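Local atomic coordinates of lipase (Penicillium expansum, PDB entry 3G7N), a protein that hydrolyses triacylglycerols, tributyrin among them, to release free fatty acids, as a secreted alkaline lipase of the alpha/beta-hydrolase fold. Residues A136-N148 with W169-N181. Numbering follows the deposited sequence.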
loop_
_atom_site.group_PDB
_atom_site.type_symbol
_atom_site.label_atom_id
_atom_site.label_comp_id
_atom_site.label_asym_id
_atom_site.label_seq_id
_atom_site.Cartn_x
_atom_site.Cartn_y
_atom_site.Cartn_z
ATOM N N ALA A 136 4.421 -1.673 -0.529
ATOM C CA ALA A 136 5.242 -1.944 0.653
ATOM C C ALA A 136 5.247 -0.704 1.547
ATOM O O ALA A 136 5.141 -0.809 2.787
ATOM C CB ALA A 136 6.665 -2.350 0.243
ATOM N N LEU A 137 5.386 0.479 0.954
ATOM C CA LEU A 137 5.315 1.713 1.727
ATOM C C LEU A 137 3.959 1.869 2.412
ATOM O O LEU A 137 3.894 2.313 3.560
ATOM C CB LEU A 137 5.629 2.937 0.857
ATOM C CG LEU A 137 7.086 3.035 0.379
ATOM C CD1 LEU A 137 7.227 4.003 -0.806
ATOM C CD2 LEU A 137 7.997 3.426 1.534
ATOM N N THR A 138 2.881 1.505 1.718
ATOM C CA THR A 138 1.542 1.590 2.280
ATOM C C THR A 138 1.396 0.658 3.481
ATOM O O THR A 138 0.662 0.984 4.440
ATOM C CB THR A 138 0.515 1.236 1.195
ATOM O OG1 THR A 138 0.519 2.257 0.202
ATOM C CG2 THR A 138 -0.903 1.113 1.738
ATOM N N SER A 139 2.122 -0.459 3.505
ATOM C CA SER A 139 2.044 -1.361 4.650
ATOM C C SER A 139 2.654 -0.767 5.909
ATOM O O SER A 139 2.225 -1.116 7.022
ATOM C CB SER A 139 2.620 -2.748 4.315
ATOM O OG SER A 139 4.031 -2.767 4.315
ATOM N N ILE A 140 3.606 0.146 5.769
ATOM C CA ILE A 140 4.074 0.913 6.912
ATOM C C ILE A 140 3.223 2.150 7.147
ATOM O O ILE A 140 2.924 2.474 8.309
ATOM C CB ILE A 140 5.601 1.223 6.840
ATOM C CG1 ILE A 140 6.049 1.992 8.093
ATOM C CG2 ILE A 140 5.996 1.896 5.544
ATOM C CD1 ILE A 140 5.886 1.205 9.397
ATOM N N ALA A 141 2.770 2.818 6.078
ATOM C CA ALA A 141 1.839 3.943 6.237
ATOM C C ALA A 141 0.615 3.593 7.066
ATOM O O ALA A 141 0.157 4.397 7.889
ATOM C CB ALA A 141 1.400 4.486 4.873
ATOM N N HIS A 142 0.094 2.394 6.884
ATOM C CA HIS A 142 -1.067 1.938 7.632
ATOM C C HIS A 142 -0.817 2.039 9.147
ATOM O O HIS A 142 -1.632 2.578 9.901
ATOM C CB HIS A 142 -1.399 0.492 7.248
ATOM C CG HIS A 142 -2.594 -0.053 7.957
ATOM N ND1 HIS A 142 -3.875 0.320 7.625
ATOM C CD2 HIS A 142 -2.695 -0.909 9.007
ATOM C CE1 HIS A 142 -4.722 -0.284 8.445
ATOM N NE2 HIS A 142 -4.036 -1.063 9.263
ATOM N N VAL A 143 0.330 1.535 9.582
ATOM C CA VAL A 143 0.699 1.570 10.996
ATOM C C VAL A 143 1.031 2.992 11.458
ATOM O O VAL A 143 0.593 3.422 12.525
ATOM C CB VAL A 143 1.896 0.621 11.260
ATOM C CG1 VAL A 143 2.448 0.800 12.665
ATOM C CG2 VAL A 143 1.480 -0.822 11.044
ATOM N N ALA A 144 1.694 3.778 10.624
ATOM C CA ALA A 144 1.997 5.167 10.949
ATOM C C ALA A 144 0.706 5.943 11.190
ATOM O O ALA A 144 0.632 6.772 12.106
ATOM C CB ALA A 144 2.793 5.821 9.812
ATOM N N LEU A 145 -0.261 5.795 10.299
ATOM C CA LEU A 145 -1.531 6.505 10.430
ATOM C C LEU A 145 -2.348 6.004 11.621
ATOM O O LEU A 145 -2.971 6.801 12.336
ATOM C CB LEU A 145 -2.333 6.419 9.118
ATOM C CG LEU A 145 -1.705 7.095 7.900
ATOM C CD1 LEU A 145 -2.488 6.695 6.652
ATOM C CD2 LEU A 145 -1.674 8.627 8.062
ATOM N N ALA A 146 -2.431 4.691 11.798
ATOM C CA ALA A 146 -3.200 4.134 12.918
ATOM C C ALA A 146 -2.659 4.640 14.242
ATOM O O ALA A 146 -3.445 4.960 15.156
ATOM C CB ALA A 146 -3.154 2.610 12.887
ATOM N N GLN A 147 -1.342 4.717 14.358
ATOM C CA GLN A 147 -0.707 5.092 15.619
ATOM C C GLN A 147 -0.804 6.598 15.855
ATOM O O GLN A 147 -0.994 7.046 17.004
ATOM C CB GLN A 147 0.753 4.660 15.611
ATOM C CG GLN A 147 0.939 3.162 15.740
ATOM C CD GLN A 147 0.950 2.716 17.182
ATOM O OE1 GLN A 147 0.141 1.876 17.587
ATOM N NE2 GLN A 147 1.907 3.206 17.930
ATOM N N ASN A 148 -0.676 7.398 14.798
ATOM C CA ASN A 148 -0.753 8.849 14.949
ATOM C C ASN A 148 -2.171 9.385 15.047
ATOM O O ASN A 148 -2.400 10.423 15.682
ATOM C CB ASN A 148 -0.011 9.557 13.821
ATOM C CG ASN A 148 1.484 9.664 14.088
ATOM O OD1 ASN A 148 1.931 10.591 14.767
ATOM N ND2 ASN A 148 2.260 8.673 13.634
ATOM N N TRP A 169 6.592 -7.818 13.452
ATOM C CA TRP A 169 6.091 -6.724 12.616
ATOM C C TRP A 169 4.685 -7.026 12.121
ATOM O O TRP A 169 3.766 -6.215 12.285
ATOM C CB TRP A 169 7.022 -6.504 11.419
ATOM C CG TRP A 169 6.320 -5.899 10.242
ATOM C CD1 TRP A 169 5.968 -6.536 9.090
ATOM C CD2 TRP A 169 5.772 -4.580 10.166
ATOM N NE1 TRP A 169 5.256 -5.680 8.281
ATOM C CE2 TRP A 169 5.143 -4.466 8.908
ATOM C CE3 TRP A 169 5.783 -3.476 11.021
ATOM C CZ2 TRP A 169 4.466 -3.305 8.516
ATOM C CZ3 TRP A 169 5.083 -2.338 10.645
ATOM C CH2 TRP A 169 4.477 -2.246 9.379
ATOM N N ALA A 170 4.486 -8.223 11.575
ATOM C CA ALA A 170 3.186 -8.564 11.029
ATOM C C ALA A 170 2.112 -8.535 12.117
ATOM O O ALA A 170 0.981 -8.088 11.905
ATOM C CB ALA A 170 3.233 -9.913 10.320
ATOM N N ASP A 171 2.494 -9.010 13.301
ATOM C CA ASP A 171 1.573 -9.041 14.437
ATOM C C ASP A 171 1.206 -7.629 14.877
ATOM O O ASP A 171 0.056 -7.359 15.221
ATOM C CB ASP A 171 2.184 -9.808 15.617
ATOM C CG ASP A 171 2.332 -11.296 15.341
ATOM O OD1 ASP A 171 1.641 -11.814 14.442
ATOM O OD2 ASP A 171 3.040 -11.973 16.119
ATOM N N PHE A 172 2.190 -6.743 14.852
ATOM C CA PHE A 172 1.952 -5.344 15.164
ATOM C C PHE A 172 1.033 -4.684 14.138
ATOM O O PHE A 172 0.112 -3.949 14.494
ATOM C CB PHE A 172 3.264 -4.584 15.293
ATOM C CG PHE A 172 3.109 -3.195 15.818
ATOM C CD1 PHE A 172 2.544 -2.975 17.075
ATOM C CD2 PHE A 172 3.545 -2.106 15.086
ATOM C CE1 PHE A 172 2.395 -1.690 17.566
ATOM C CE2 PHE A 172 3.398 -0.819 15.579
ATOM C CZ PHE A 172 2.909 -0.633 16.861
ATOM N N GLY A 173 1.229 -5.007 12.857
ATOM C CA GLY A 173 0.320 -4.495 11.837
ATOM C C GLY A 173 -1.101 -5.003 12.057
ATOM O O GLY A 173 -2.059 -4.229 12.015
ATOM N N THR A 174 -1.235 -6.298 12.352
ATOM C CA THR A 174 -2.533 -6.888 12.605
ATOM C C THR A 174 -3.224 -6.237 13.806
ATOM O O THR A 174 -4.457 -6.077 13.806
ATOM C CB THR A 174 -2.391 -8.395 12.853
ATOM O OG1 THR A 174 -1.816 -9.004 11.687
ATOM C CG2 THR A 174 -3.748 -9.043 13.117
ATOM N N ALA A 175 -2.428 -5.836 14.792
ATOM C CA ALA A 175 -2.959 -5.262 16.036
ATOM C C ALA A 175 -3.601 -3.890 15.831
ATOM O O ALA A 175 -4.402 -3.448 16.659
ATOM C CB ALA A 175 -1.878 -5.190 17.088
ATOM N N GLN A 176 -3.197 -3.161 14.792
ATOM C CA GLN A 176 -3.745 -1.828 14.580
ATOM C C GLN A 176 -5.213 -1.857 14.238
ATOM O O GLN A 176 -5.698 -2.700 13.487
ATOM C CB GLN A 176 -2.983 -1.071 13.495
ATOM C CG GLN A 176 -1.512 -1.030 13.737
ATOM C CD GLN A 176 -1.189 -0.589 15.148
ATOM O OE1 GLN A 176 -1.622 0.481 15.588
ATOM N NE2 GLN A 176 -0.488 -1.445 15.894
ATOM N N ALA A 177 -5.955 -0.936 14.844
ATOM C CA ALA A 177 -7.291 -0.679 14.383
ATOM C C ALA A 177 -7.165 -0.184 12.945
ATOM O O ALA A 177 -6.184 0.476 12.581
ATOM C CB ALA A 177 -7.971 0.378 15.269
ATOM N N GLY A 178 -8.198 -0.419 12.161
ATOM C CA GLY A 178 -8.125 -0.110 10.735
ATOM C C GLY A 178 -7.908 -1.359 9.913
ATOM O O GLY A 178 -7.474 -2.386 10.436
ATOM N N THR A 179 -8.306 -1.293 8.652
ATOM C CA THR A 179 -8.292 -2.435 7.757
ATOM C C THR A 179 -7.152 -2.297 6.755
ATOM O O THR A 179 -7.135 -1.358 5.953
ATOM C CB THR A 179 -9.623 -2.556 7.010
ATOM O OG1 THR A 179 -10.687 -2.642 7.973
ATOM C CG2 THR A 179 -9.666 -3.782 6.109
ATOM N N PHE A 180 -6.235 -3.257 6.784
ATOM C CA PHE A 180 -5.151 -3.353 5.798
ATOM C C PHE A 180 -5.445 -4.455 4.791
ATOM O O PHE A 180 -5.586 -5.639 5.172
ATOM C CB PHE A 180 -3.810 -3.587 6.491
ATOM C CG PHE A 180 -2.653 -3.716 5.531
ATOM C CD1 PHE A 180 -2.302 -2.656 4.718
ATOM C CD2 PHE A 180 -1.898 -4.878 5.470
ATOM C CE1 PHE A 180 -1.305 -2.803 3.748
ATOM C CE2 PHE A 180 -0.825 -4.985 4.580
ATOM C CZ PHE A 180 -0.545 -3.953 3.704
ATOM N N ASN A 181 -5.554 -4.070 3.521
ATOM C CA ASN A 181 -5.821 -5.011 2.445
ATOM C C ASN A 181 -4.583 -5.144 1.564
ATOM O O ASN A 181 -3.937 -4.146 1.237
ATOM C CB ASN A 181 -6.981 -4.516 1.581
ATOM C CG ASN A 181 -8.253 -4.390 2.352
ATOM O OD1 ASN A 181 -8.557 -5.255 3.186
ATOM N ND2 ASN A 181 -8.883 -3.220 2.247
HETATM O O HOH W 1 -4.485 -3.423 11.002
#
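The CB of Phe-180 sits over the centre of the His-142 imidazole, 3.8 Å from the ring centroid, a CH-pi contact only 8° off the ring normal. The two ring planes are inclined at 41°. With CG anti to the backbone N, the phenyl of Phe-180 runs back along the helix toward its N-terminal end until CZ meets Ser-139 CB at 3.4 Å. The imidazole edge faces Gly-178 C; the positive phi of Gly-178 suits a residue without a side chain, which lets the backbone lie close here.

Further along, the contact is apolar. Val-143 splits its methyls, CG1 reaching Phe-172 CE2 at 3.5 Å and CG2 reaching Trp-169 CH2 at 3.7 Å, while Ile-140 CD1 also touches CH2, its side chain crossing the indole at about a right angle. The indole edge also points at the carbonyl O of Ser-139, which is hydrogen-bonded to Tyr-204 OH. Beyond Val-143, Ala-146 CB rests on Gln-176 CB. Gln-176 folds back so that its NE2 lies over a face of Phe-172 and donates a nearly straight bond (167°) to Phe-172 O, 2.9 Å away.

Behind the first shell, His-142 is held at both nitrogens: ND1 pairs with Ser-156 OG on strand 154-159, and NE2 lies 3.0 Å from a water that also bonds Gly-173 O and Gln-176 O. A leucine in place of His-142 would probably leave this water and the Ser-156 hydroxyl each short of a partner.

Helix 133-148, which follows the nucleophile Ser-132, is thus packed against a helix-to-strand connection of the alpha/beta-hydrolase fold by apolar contacts, while the water on His-142 links it to two backbone carbonyls where the chain leaves helix 167-175 for strand 179-185.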